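Local atomic coordinates of kojibiose phosphorylase (Gut metagenome, PDB entry 6W0P), a protein that is a carbohydrate-active phosphorylase of glycoside hydrolase family 65 with a helical central catalytic domain. Residues M598-Y610 with H628-D640. Residues are numbered along the deposited sequence; the frame is centred on the assembly and turned at random.
Sequences MEEFSQKQLLANY and HSIIASKIGLEKD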
loop_
_atom_site.group_PDB
_atom_site.type_symbol
_atom_site.label_atom_id
_atom_site.label_comp_id
_atom_site.label_asym_id
_atom_site.label_seq_id
_atom_site.Cartn_x
_atom_site.Cartn_y
_atom_site.Cartn_z
ATOM N N MET A 598 4.875 26.750 -23.568
ATOM C CA MET A 598 3.779 27.352 -24.385
ATOM C C MET A 598 4.366 28.031 -25.636
ATOM O O MET A 598 3.697 28.018 -26.688
ATOM C CB MET A 598 2.972 28.373 -23.570
ATOM C CG MET A 598 3.795 29.550 -23.037
ATOM S SD MET A 598 2.828 30.820 -22.168
ATOM C CE MET A 598 1.918 29.822 -20.985
ATOM N N GLU A 599 5.584 28.583 -25.534
ATOM C CA GLU A 599 6.232 29.341 -26.646
ATOM C C GLU A 599 6.504 28.436 -27.860
ATOM O O GLU A 599 6.594 28.977 -28.954
ATOM C CB GLU A 599 7.496 30.083 -26.182
ATOM C CG GLU A 599 8.747 29.223 -25.984
ATOM C CD GLU A 599 8.923 28.665 -24.583
ATOM O OE1 GLU A 599 7.938 28.740 -23.771
ATOM O OE2 GLU A 599 10.027 28.133 -24.294
ATOM N N GLU A 600 6.609 27.113 -27.711
ATOM C CA GLU A 600 6.980 26.176 -28.810
ATOM C C GLU A 600 5.743 25.590 -29.498
ATOM O O GLU A 600 5.917 24.889 -30.522
ATOM C CB GLU A 600 7.820 25.027 -28.261
ATOM C CG GLU A 600 9.241 25.442 -27.957
ATOM C CD GLU A 600 9.944 24.569 -26.942
ATOM O OE1 GLU A 600 9.541 23.387 -26.788
ATOM O OE2 GLU A 600 10.887 25.084 -26.307
ATOM N N PHE A 601 4.542 25.830 -28.970
ATOM C CA PHE A 601 3.346 25.153 -29.516
ATOM C C PHE A 601 2.459 26.175 -30.210
ATOM O O PHE A 601 2.230 27.243 -29.654
ATOM C CB PHE A 601 2.630 24.353 -28.436
ATOM C CG PHE A 601 3.464 23.208 -27.917
ATOM C CD1 PHE A 601 3.760 22.120 -28.728
ATOM C CD2 PHE A 601 3.971 23.233 -26.631
ATOM C CE1 PHE A 601 4.542 21.073 -28.261
ATOM C CE2 PHE A 601 4.757 22.191 -26.163
ATOM C CZ PHE A 601 5.032 21.115 -26.978
ATOM N N SER A 602 1.977 25.826 -31.401
ATOM C CA SER A 602 1.122 26.702 -32.234
ATOM C C SER A 602 -0.259 26.781 -31.590
ATOM O O SER A 602 -0.559 25.925 -30.698
ATOM C CB SER A 602 1.056 26.179 -33.637
ATOM O OG SER A 602 0.384 24.932 -33.698
ATOM N N GLN A 603 -1.065 27.749 -32.020
ATOM C CA GLN A 603 -2.499 27.868 -31.672
ATOM C C GLN A 603 -3.191 26.523 -31.887
ATOM O O GLN A 603 -4.045 26.150 -31.053
ATOM C CB GLN A 603 -3.202 28.912 -32.541
ATOM C CG GLN A 603 -2.739 30.326 -32.247
ATOM C CD GLN A 603 -3.059 30.712 -30.826
ATOM O OE1 GLN A 603 -4.224 30.751 -30.430
ATOM N NE2 GLN A 603 -2.022 30.987 -30.047
ATOM N N LYS A 604 -2.898 25.866 -33.003
ATOM C CA LYS A 604 -3.622 24.644 -33.438
ATOM C C LYS A 604 -3.223 23.461 -32.542
ATOM O O LYS A 604 -4.084 22.635 -32.262
ATOM C CB LYS A 604 -3.339 24.352 -34.915
ATOM C CG LYS A 604 -4.127 25.216 -35.889
ATOM C CD LYS A 604 -3.838 24.906 -37.347
ATOM C CE LYS A 604 -4.815 25.589 -38.287
ATOM N NZ LYS A 604 -4.427 25.392 -39.700
ATOM N N GLN A 605 -1.956 23.371 -32.139
ATOM C CA GLN A 605 -1.465 22.275 -31.242
ATOM C C GLN A 605 -2.125 22.369 -29.862
ATOM O O GLN A 605 -2.635 21.335 -29.370
ATOM C CB GLN A 605 0.054 22.311 -31.145
ATOM C CG GLN A 605 0.707 21.760 -32.410
ATOM C CD GLN A 605 2.202 21.915 -32.350
ATOM O OE1 GLN A 605 2.705 22.981 -32.003
ATOM N NE2 GLN A 605 2.907 20.830 -32.627
ATOM N N LEU A 606 -2.115 23.564 -29.280
ATOM C CA LEU A 606 -2.769 23.844 -27.976
ATOM C C LEU A 606 -4.269 23.559 -28.077
ATOM O O LEU A 606 -4.811 22.946 -27.129
ATOM C CB LEU A 606 -2.497 25.291 -27.584
ATOM C CG LEU A 606 -1.044 25.616 -27.263
ATOM C CD1 LEU A 606 -0.800 27.105 -27.405
ATOM C CD2 LEU A 606 -0.703 25.161 -25.843
ATOM N N LEU A 607 -4.932 23.975 -29.157
ATOM C CA LEU A 607 -6.411 23.809 -29.246
ATOM C C LEU A 607 -6.723 22.315 -29.409
ATOM O O LEU A 607 -7.639 21.828 -28.733
ATOM C CB LEU A 607 -6.992 24.693 -30.358
ATOM C CG LEU A 607 -8.496 24.576 -30.655
ATOM C CD1 LEU A 607 -9.353 25.231 -29.591
ATOM C CD2 LEU A 607 -8.839 25.202 -32.013
ATOM N N ALA A 608 -5.961 21.576 -30.210
ATOM C CA ALA A 608 -6.223 20.133 -30.410
ATOM C C ALA A 608 -6.095 19.427 -29.058
ATOM O O ALA A 608 -7.013 18.707 -28.674
ATOM C CB ALA A 608 -5.279 19.553 -31.428
ATOM N N ASN A 609 -5.010 19.677 -28.327
ATOM C CA ASN A 609 -4.745 18.982 -27.034
ATOM C C ASN A 609 -5.712 19.490 -25.967
ATOM O O ASN A 609 -6.163 18.678 -25.161
ATOM C CB ASN A 609 -3.279 19.071 -26.643
ATOM C CG ASN A 609 -2.421 18.249 -27.578
ATOM O OD1 ASN A 609 -2.197 17.080 -27.284
ATOM N ND2 ASN A 609 -1.968 18.819 -28.696
ATOM N N TYR A 610 -6.018 20.778 -25.971
ATOM C CA TYR A 610 -6.976 21.367 -25.016
ATOM C C TYR A 610 -8.334 20.686 -25.213
ATOM O O TYR A 610 -8.987 20.321 -24.198
ATOM C CB TYR A 610 -7.064 22.884 -25.179
ATOM C CG TYR A 610 -8.024 23.550 -24.226
ATOM C CD1 TYR A 610 -7.622 24.008 -22.980
ATOM C CD2 TYR A 610 -9.349 23.722 -24.581
ATOM C CE1 TYR A 610 -8.510 24.620 -22.112
ATOM C CE2 TYR A 610 -10.250 24.328 -23.727
ATOM C CZ TYR A 610 -9.837 24.748 -22.474
ATOM O OH TYR A 610 -10.758 25.363 -21.684
ATOM N N HIS A 628 -5.573 25.481 -17.203
ATOM C CA HIS A 628 -6.626 25.431 -18.247
ATOM C C HIS A 628 -7.063 26.871 -18.594
ATOM O O HIS A 628 -7.266 27.155 -19.808
ATOM C CB HIS A 628 -7.762 24.480 -17.796
ATOM C CG HIS A 628 -7.381 23.032 -17.772
ATOM N ND1 HIS A 628 -6.863 22.403 -16.654
ATOM C CD2 HIS A 628 -7.436 22.090 -18.735
ATOM C CE1 HIS A 628 -6.616 21.144 -16.931
ATOM N NE2 HIS A 628 -6.959 20.929 -18.206
ATOM N N SER A 629 -7.221 27.754 -17.590
ATOM C CA SER A 629 -7.583 29.178 -17.828
ATOM C C SER A 629 -6.506 29.813 -18.709
ATOM O O SER A 629 -6.869 30.512 -19.674
ATOM C CB SER A 629 -7.758 30.003 -16.579
ATOM O OG SER A 629 -8.095 31.343 -16.956
ATOM N N ILE A 630 -5.230 29.556 -18.397
ATOM C CA ILE A 630 -4.085 30.215 -19.088
ATOM C C ILE A 630 -4.059 29.740 -20.526
ATOM O O ILE A 630 -3.913 30.587 -21.400
ATOM C CB ILE A 630 -2.746 29.967 -18.377
ATOM C CG1 ILE A 630 -2.700 30.755 -17.061
ATOM C CG2 ILE A 630 -1.586 30.310 -19.300
ATOM C CD1 ILE A 630 -1.872 30.120 -15.987
ATOM N N ILE A 631 -4.191 28.432 -20.740
ATOM C CA ILE A 631 -4.171 27.846 -22.109
ATOM C C ILE A 631 -5.418 28.342 -22.856
ATOM O O ILE A 631 -5.264 28.717 -24.010
ATOM C CB ILE A 631 -4.037 26.318 -22.074
ATOM C CG1 ILE A 631 -2.656 25.915 -21.558
ATOM C CG2 ILE A 631 -4.325 25.706 -23.443
ATOM C CD1 ILE A 631 -2.532 24.419 -21.238
ATOM N N ALA A 632 -6.595 28.341 -22.231
ATOM C CA ALA A 632 -7.850 28.840 -22.845
ATOM C C ALA A 632 -7.633 30.267 -23.343
ATOM O O ALA A 632 -7.951 30.520 -24.502
ATOM C CB ALA A 632 -9.007 28.794 -21.879
ATOM N N SER A 633 -7.089 31.157 -22.510
ATOM C CA SER A 633 -6.789 32.562 -22.900
ATOM C C SER A 633 -5.906 32.571 -24.161
ATOM O O SER A 633 -6.242 33.257 -25.113
ATOM C CB SER A 633 -6.133 33.335 -21.776
ATOM O OG SER A 633 -7.091 33.826 -20.859
ATOM N N LYS A 634 -4.804 31.812 -24.139
ATOM C CA LYS A 634 -3.786 31.734 -25.220
ATOM C C LYS A 634 -4.452 31.358 -26.548
ATOM O O LYS A 634 -3.968 31.863 -27.590
ATOM C CB LYS A 634 -2.715 30.711 -24.837
ATOM C CG LYS A 634 -1.481 30.661 -25.725
ATOM C CD LYS A 634 -0.563 31.845 -25.595
ATOM C CE LYS A 634 0.064 31.987 -24.213
ATOM N NZ LYS A 634 0.772 33.293 -24.050
ATOM N N ILE A 635 -5.512 30.542 -26.538
ATOM C CA ILE A 635 -6.171 30.064 -27.793
ATOM C C ILE A 635 -7.510 30.796 -28.050
ATOM O O ILE A 635 -8.257 30.333 -28.924
ATOM C CB ILE A 635 -6.319 28.529 -27.792
ATOM C CG1 ILE A 635 -7.146 28.008 -26.619
ATOM C CG2 ILE A 635 -4.955 27.859 -27.844
ATOM C CD1 ILE A 635 -7.104 26.513 -26.475
ATOM N N GLY A 636 -7.786 31.914 -27.375
ATOM C CA GLY A 636 -8.947 32.779 -27.670
ATOM C C GLY A 636 -10.261 32.256 -27.109
ATOM O O GLY A 636 -11.300 32.791 -27.523
ATOM N N LEU A 637 -10.250 31.289 -26.171
ATOM C CA LEU A 637 -11.485 30.753 -25.525
ATOM C C LEU A 637 -11.772 31.544 -24.237
ATOM O O LEU A 637 -11.529 31.033 -23.098
ATOM C CB LEU A 637 -11.302 29.263 -25.228
ATOM C CG LEU A 637 -11.133 28.341 -26.423
ATOM C CD1 LEU A 637 -11.037 26.904 -25.955
ATOM C CD2 LEU A 637 -12.292 28.504 -27.396
ATOM N N GLU A 638 -12.317 32.745 -24.419
ATOM C CA GLU A 638 -12.475 33.772 -23.358
ATOM C C GLU A 638 -13.457 33.278 -22.290
ATOM O O GLU A 638 -13.240 33.583 -21.091
ATOM C CB GLU A 638 -12.964 35.080 -23.965
ATOM C CG GLU A 638 -11.980 35.734 -24.911
ATOM C CD GLU A 638 -12.497 37.073 -25.414
ATOM O OE1 GLU A 638 -12.981 37.121 -26.577
ATOM O OE2 GLU A 638 -12.458 38.059 -24.624
ATOM N N LYS A 639 -14.490 32.542 -22.697
ATOM C CA LYS A 639 -15.546 32.064 -21.774
ATOM C C LYS A 639 -14.930 31.053 -20.810
ATOM O O LYS A 639 -15.037 31.263 -19.610
ATOM C CB LYS A 639 -16.736 31.459 -22.519
ATOM C CG LYS A 639 -17.910 31.090 -21.622
ATOM C CD LYS A 639 -19.202 30.822 -22.380
ATOM C CE LYS A 639 -19.864 29.520 -21.960
ATOM N NZ LYS A 639 -19.154 28.342 -22.531
ATOM N N ASP A 640 -14.328 29.992 -21.343
ATOM C CA ASP A 640 -13.527 29.003 -20.582
ATOM C C ASP A 640 -12.460 29.707 -19.726
ATOM O O ASP A 640 -12.298 29.340 -18.552
ATOM C CB ASP A 640 -12.830 28.044 -21.538
ATOM C CG ASP A 640 -13.745 27.039 -22.195
ATOM O OD1 ASP A 640 -14.958 27.187 -22.048
ATOM O OD2 ASP A 640 -13.208 26.115 -22.854
#
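Tyr610, Leu606 and Leu607 pack on Ile631, Ile635 and Leu637 in a contact of helix 603-613 with the C-terminal part of helix 624-634 and the turn that leads into helix 638-645, within the family 65 central catalytic domain, a region related to the six-hairpin glycosidases. The axes of 603-610 and 628-634 run 10.0 Å apart at closest approach, their directions 135° from each other. Tyr610 is the knob, set in a hole formed by His628, Ile631, Ala632 and Asp640. With CG anti to the backbone N (chi1 -180°), its ring lies against the His628-Ala632 part of helix 624-634 and points its hydroxyl at the start of helix 638-645, where Phe644 also touches the tyrosine. Ile631 CG2 lies 3.7 Å from Tyr610 CD1, and Leu637 CD1 comes to 3.5 Å from Tyr610 CE2, both slanting to the ring. Ile635 spreads its two branches: CG2 meets Leu606 CB at 3.6 Å, while CD1 rests near Tyr610 CG and faces Leu607 CD1. At the far end of the contact, the Lys634 chain bends at chi2 and chi3 past Leu606 CD1, bringing CE to 3.6 Å from Met598 SD; the two side chains cross at nearly a right angle. Met598 CE, in turn, touches Ile630 CG2, and Met684 of strand 684-686 adjoins this methionine. A Schellman motif with Gly636 at C-prime ends helix 624-634, turning the chain toward Leu637 and Asp640. The Tyr610 hydroxyl donates to Asp640 OD2 at 2.8 Å; the acceptor lies at the ring edge, and the bond arrives on the anti side, 31° out of the carboxylate plane. One aromatic side chain thus unites an apolar interface with a polar tether, its hydroxyl tying helix 603-613 to the first turn of helix 638-645, and would be expected to ease the negative charge on the carboxylate.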